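Long-range contacts in aminotransferase class-III (Sphaerobacter thermophilus DSM 20745, PDB 6K8H), which is a class-III aminotransferase, also called an omega-transaminase, with the family's pyridoxal-phosphate-enzyme type of fold, assembled from two chains: residues 89-94 / 321-326; 117-122 / 295-300. All blocks are in the same frame, centred on the assembly; numbering follows the deposited sequence.

In the fold
The two contacts illustrate how one chain joins parts far apart in sequence at two separate places in the fold. Contact 1 sets the C-terminal part of helix 81-91 and the residues after it against the start of helix 322-334; contact 2 joins strand 120-124, outermost of its sheet within this chain, to the end of strand 291-295 and the short helix that follows. Contact 2 is nested within the loop that contact 1 closes. Their centres lie 25 Å apart and their nearest atoms about 8 Å. The Pro322 side chain is about 14 Å from a bound PLR, and that of Arg122 about 12 Å from one. Both also meet the second subunit.

Contact 1 of 2, residues 89-94 / 321-326; sequences RQLADG and NPVTMV
Gln90, which lies against Pro322, turns its amide back toward the end of its own helix, where NE2 donates to Gly94 O at 2.9 Å. The bond is nearly straight (171°), and its acceptor lies in the plane of the amide, which holds that group in one rotation. CG sits anti to the backbone N and the chain bends at chi2 (58°), which brings the flat amide round to Pro322. NE2 then approaches Pro322 CB to 3.5 Å, while OE1 on the other branch meets Val326 CG2 at 3.8 Å. The meeting with helix 322-334 is thus one of van der Waals contact, while NE2 makes its hydrogen bond within 89-94. Beside this, Gln90 CG passes Val323 CG2 at 4.3 Å, and Leu91 CD2 approaches that methyl to 4.4 Å. His103 of helix 102-114 packs on Gln90, Pro322 and Val326, and Phe288 of the second subunit on Val323. In 321-326, Asn321 is the N-cap: its OD1 accepts Thr324 N at 2.9 Å from above the carbonyl plane. This is a helix end, closed by Gly94 with a positive phi (112°) that would press any CB against the preceding carbonyl oxygen, packed on an N-capped helix start at the subunit interface of the two-chain assembly.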
loop_
_atom_site.group_PDB
_atom_site.type_symbol
_atom_site.label_atom_id
_atom_site.label_comp_id
_atom_site.label_asym_id
_atom_site.label_seq_id
_atom_site.Cartn_x
_atom_site.Cartn_y
_atom_site.Cartn_z
ATOM N N ARG B 89 -18.058 -7.498 -14.313
ATOM C CA ARG B 89 -18.095 -8.956 -14.401
ATOM C C ARG B 89 -17.502 -9.592 -13.149
ATOM O O ARG B 89 -18.054 -10.566 -12.611
ATOM C CB ARG B 89 -17.333 -9.445 -15.640
ATOM C CG ARG B 89 -18.144 -9.518 -16.925
ATOM C CD ARG B 89 -17.440 -10.386 -17.967
ATOM N NE ARG B 89 -16.205 -9.777 -18.466
ATOM C CZ ARG B 89 -16.165 -8.805 -19.380
ATOM N NH1 ARG B 89 -17.294 -8.329 -19.896
ATOM N NH2 ARG B 89 -14.998 -8.303 -19.784
ATOM N N GLN B 90 -16.375 -9.050 -12.669
ATOM C CA GLN B 90 -15.704 -9.646 -11.511
ATOM C C GLN B 90 -16.510 -9.452 -10.234
ATOM O O GLN B 90 -16.524 -10.333 -9.365
ATOM C CB GLN B 90 -14.304 -9.054 -11.334
ATOM C CG GLN B 90 -13.532 -9.681 -10.175
ATOM C CD GLN B 90 -13.375 -11.176 -10.337
ATOM O OE1 GLN B 90 -13.092 -11.666 -11.431
ATOM N NE2 GLN B 90 -13.552 -11.912 -9.249
ATOM N N LEU B 91 -17.189 -8.306 -10.109
ATOM C CA LEU B 91 -17.916 -7.988 -8.877
ATOM C C LEU B 91 -18.929 -9.069 -8.545
ATOM O O LEU B 91 -19.151 -9.385 -7.368
ATOM C CB LEU B 91 -18.634 -6.647 -8.999
ATOM C CG LEU B 91 -17.854 -5.338 -9.077
ATOM C CD1 LEU B 91 -18.821 -4.168 -9.157
ATOM C CD2 LEU B 91 -16.962 -5.183 -7.882
ATOM N N ALA B 92 -19.542 -9.652 -9.575
ATOM C CA ALA B 92 -20.488 -10.739 -9.370
ATOM C C ALA B 92 -19.827 -11.965 -8.740
ATOM O O ALA B 92 -20.524 -12.791 -8.142
ATOM C CB ALA B 92 -21.135 -11.106 -10.704
ATOM N N ASP B 93 -18.508 -12.109 -8.875
ATOM C CA ASP B 93 -17.779 -13.257 -8.339
ATOM C C ASP B 93 -17.178 -13.010 -6.960
ATOM O O ASP B 93 -16.792 -13.970 -6.292
ATOM C CB ASP B 93 -16.646 -13.669 -9.291
ATOM C CG ASP B 93 -17.144 -14.433 -10.508
ATOM O OD1 ASP B 93 -18.346 -14.779 -10.551
ATOM O OD2 ASP B 93 -16.326 -14.691 -11.424
ATOM N N GLY B 94 -17.052 -11.762 -6.543
ATOM C CA GLY B 94 -16.386 -11.374 -5.317
ATOM C C GLY B 94 -15.101 -10.620 -5.625
ATOM O O GLY B 94 -14.481 -10.804 -6.680
ATOM N N ASN B 321 -5.673 -8.889 -5.426
ATOM C CA ASN B 321 -7.119 -9.016 -5.376
ATOM C C ASN B 321 -7.667 -9.044 -6.804
ATOM O O ASN B 321 -7.086 -8.443 -7.714
ATOM C CB ASN B 321 -7.738 -7.878 -4.571
ATOM C CG ASN B 321 -7.713 -6.560 -5.316
ATOM O OD1 ASN B 321 -8.605 -6.273 -6.114
ATOM N ND2 ASN B 321 -6.686 -5.751 -5.063
ATOM N N PRO B 322 -8.738 -9.797 -7.046
ATOM C CA PRO B 322 -9.182 -9.998 -8.436
ATOM C C PRO B 322 -9.662 -8.729 -9.125
ATOM O O PRO B 322 -9.567 -8.639 -10.352
ATOM C CB PRO B 322 -10.313 -11.024 -8.296
ATOM C CG PRO B 322 -9.968 -11.775 -7.035
ATOM C CD PRO B 322 -9.376 -10.739 -6.114
ATOM N N VAL B 323 -10.173 -7.739 -8.405
ATOM C CA VAL B 323 -10.585 -6.526 -9.096
ATOM C C VAL B 323 -9.378 -5.844 -9.730
ATOM O O VAL B 323 -9.379 -5.542 -10.928
ATOM C CB VAL B 323 -11.350 -5.587 -8.153
ATOM C CG1 VAL B 323 -11.615 -4.275 -8.861
ATOM C CG2 VAL B 323 -12.656 -6.249 -7.744
ATOM N N THR B 324 -8.336 -5.584 -8.936
ATOM C CA THR B 324 -7.123 -4.980 -9.483
ATOM C C THR B 324 -6.515 -5.842 -10.582
ATOM O O THR B 324 -6.049 -5.318 -11.600
ATOM C CB THR B 324 -6.100 -4.750 -8.375
ATOM O OG1 THR B 324 -6.651 -3.878 -7.385
ATOM C CG2 THR B 324 -4.790 -4.137 -8.942
ATOM N N MET B 325 -6.536 -7.169 -10.415
ATOM C CA MET B 325 -5.917 -8.039 -11.415
ATOM C C MET B 325 -6.669 -7.985 -12.738
ATOM O O MET B 325 -6.052 -7.916 -13.804
ATOM C CB MET B 325 -5.848 -9.477 -10.895
ATOM C CG MET B 325 -4.952 -9.641 -9.672
ATOM S SD MET B 325 -3.194 -9.302 -9.953
ATOM C CE MET B 325 -3.086 -7.558 -9.512
ATOM N N VAL B 326 -8.005 -7.997 -12.682
ATOM C CA VAL B 326 -8.823 -7.952 -13.886
ATOM C C VAL B 326 -8.732 -6.582 -14.560
ATOM O O VAL B 326 -8.585 -6.484 -15.787
ATOM C CB VAL B 326 -10.264 -8.348 -13.522
ATOM C CG1 VAL B 326 -11.224 -7.902 -14.571
ATOM C CG2 VAL B 326 -10.344 -9.882 -13.315
#

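Contact 2 of 2, residues 117-122 / 295-300; sequences SLQQVR and GSAEVM
Gly295 and Gln120 form an antiparallel hydrogen-bonded pair, with Gly295 N reaching Gln120 O at 2.9 Å and Gln120 N reaching Gly295 O at 3.0 Å. Gln119 N also donates to Gly295 O, from well above its carbonyl plane and at 2.9 Å, so two successive residues face one glycine: a classic beta bulge. The Gln120 chain runs out extended past Ala297, and its OE1 lies 3.8 Å from Met300 CB; water 2 donates both to this OE1 and to Ala297 O. Met300 runs antiparallel alongside Gln120. Bends at chi2 and chi3 (-72° and -66°) turn its CE back onto the strand, 3.9 Å from Val121 C and 4.0 Å from Arg122 CG. Pro31 of the second subunit packs on Met300; Arg122 NE bonds to His314 and its NH2 to Asn34 of the second subunit. At the helix start, Gln119 OE1 accepts Ala297 N at 2.7 Å, in the carbonyl plane and on a lone pair, and water 1 links it to Glu298 N. One glutamine oxygen thus serves two N-H groups of the first helical turn, tying the bulged strand to the helix that Ser296 caps.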
loop_
_atom_site.group_PDB
_atom_site.type_symbol
_atom_site.label_atom_id
_atom_site.label_comp_id
_atom_site.label_asym_id
_atom_site.label_seq_id
_atom_site.Cartn_x
_atom_site.Cartn_y
_atom_site.Cartn_z
ATOM N N SER B 117 13.356 -8.563 -18.569
ATOM C CA SER B 117 13.915 -8.817 -17.242
ATOM C C SER B 117 12.933 -9.503 -16.303
ATOM O O SER B 117 13.360 -10.058 -15.285
ATOM C CB SER B 117 14.402 -7.506 -16.603
ATOM O OG SER B 117 13.325 -6.800 -16.001
ATOM N N LEU B 118 11.633 -9.417 -16.568
ATOM C CA LEU B 118 10.651 -9.992 -15.650
ATOM C C LEU B 118 10.498 -11.477 -15.944
ATOM O O LEU B 118 9.844 -11.873 -16.916
ATOM C CB LEU B 118 9.312 -9.275 -15.759
ATOM C CG LEU B 118 9.301 -7.785 -15.423
ATOM C CD1 LEU B 118 7.891 -7.219 -15.533
ATOM C CD2 LEU B 118 9.888 -7.554 -14.045
ATOM N N GLN B 119 11.102 -12.303 -15.092
ATOM C CA GLN B 119 10.883 -13.742 -15.103
ATOM C C GLN B 119 9.786 -14.143 -14.128
ATOM O O GLN B 119 8.977 -15.025 -14.438
ATOM C CB GLN B 119 12.181 -14.478 -14.744
ATOM C CG GLN B 119 13.409 -14.022 -15.514
ATOM C CD GLN B 119 14.586 -14.963 -15.327
ATOM O OE1 GLN B 119 14.997 -15.254 -14.196
ATOM N NE2 GLN B 119 15.122 -15.464 -16.439
ATOM N N GLN B 120 9.748 -13.507 -12.952
ATOM C CA GLN B 120 8.666 -13.707 -11.995
ATOM C C GLN B 120 8.288 -12.372 -11.369
ATOM O O GLN B 120 9.108 -11.453 -11.295
ATOM C CB GLN B 120 9.053 -14.693 -10.878
ATOM C CG GLN B 120 9.362 -16.112 -11.372
ATOM C CD GLN B 120 9.926 -16.996 -10.285
ATOM O OE1 GLN B 120 10.516 -16.516 -9.321
ATOM N NE2 GLN B 120 9.746 -18.299 -10.434
ATOM N N VAL B 121 7.031 -12.272 -10.916
ATOM C CA VAL B 121 6.526 -11.064 -10.273
ATOM C C VAL B 121 5.749 -11.439 -9.017
ATOM O O VAL B 121 5.360 -12.592 -8.818
ATOM C CB VAL B 121 5.631 -10.205 -11.210
ATOM C CG1 VAL B 121 6.327 -9.934 -12.531
ATOM C CG2 VAL B 121 4.288 -10.877 -11.435
ATOM N N ARG B 122 5.562 -10.434 -8.155
ATOM C CA ARG B 122 4.629 -10.434 -7.032
ATOM C C ARG B 122 3.909 -9.089 -7.013
ATOM O O ARG B 122 4.518 -8.052 -7.295
ATOM C CB ARG B 122 5.342 -10.645 -5.688
ATOM C CG ARG B 122 5.865 -12.049 -5.449
ATOM C CD ARG B 122 6.579 -12.146 -4.118
ATOM N NE ARG B 122 5.685 -12.314 -2.966
ATOM C CZ ARG B 122 5.286 -13.494 -2.488
ATOM N NH1 ARG B 122 5.683 -14.614 -3.066
ATOM N NH2 ARG B 122 4.497 -13.564 -1.422
ATOM N N GLY B 295 11.366 -9.604 -11.423
ATOM C CA GLY B 295 12.716 -9.668 -11.954
ATOM C C GLY B 295 13.155 -11.099 -12.186
ATOM O O GLY B 295 12.335 -11.980 -12.490
ATOM N N SER B 296 14.470 -11.303 -12.096
ATOM C CA SER B 296 15.037 -12.632 -12.267
ATOM C C SER B 296 14.468 -13.593 -11.230
ATOM O O SER B 296 14.229 -13.217 -10.070
ATOM C CB SER B 296 16.548 -12.587 -12.187
ATOM O OG SER B 296 16.993 -12.227 -10.886
ATOM N N ALA B 297 14.236 -14.844 -11.668
ATOM C CA ALA B 297 13.878 -15.902 -10.722
ATOM C C ALA B 297 14.936 -16.062 -9.639
ATOM O O ALA B 297 14.607 -16.354 -8.482
ATOM C CB ALA B 297 13.671 -17.212 -11.464
ATOM N N GLU B 298 16.198 -15.798 -9.985
ATOM C CA GLU B 298 17.284 -15.907 -9.015
ATOM C C GLU B 298 17.047 -15.004 -7.806
ATOM O O GLU B 298 17.132 -15.452 -6.656
ATOM C CB GLU B 298 18.619 -15.588 -9.692
ATOM C CG GLU B 298 19.782 -15.315 -8.750
ATOM C CD GLU B 298 20.365 -16.571 -8.091
ATOM O OE1 GLU B 298 19.917 -17.694 -8.421
ATOM O OE2 GLU B 298 21.273 -16.428 -7.235
ATOM N N VAL B 299 16.749 -13.724 -8.040
ATOM C CA VAL B 299 16.567 -12.819 -6.911
ATOM C C VAL B 299 15.181 -12.984 -6.304
ATOM O O VAL B 299 15.027 -13.004 -5.076
ATOM C CB VAL B 299 16.831 -11.360 -7.335
ATOM C CG1 VAL B 299 16.615 -10.425 -6.160
ATOM C CG2 VAL B 299 18.235 -11.205 -7.905
ATOM N N MET B 300 14.156 -13.134 -7.142
ATOM C CA MET B 300 12.808 -13.277 -6.615
ATOM C C MET B 300 12.643 -14.532 -5.765
ATOM O O MET B 300 11.663 -14.622 -5.021
ATOM C CB MET B 300 11.794 -13.265 -7.763
ATOM C CG MET B 300 11.721 -11.932 -8.509
ATOM S SD MET B 300 10.928 -10.668 -7.510
ATOM C CE MET B 300 9.274 -11.368 -7.447
HETATM O O HOH W 1 17.066 -16.127 -12.850
HETATM O O HOH W 2 12.324 -17.673 -7.788
#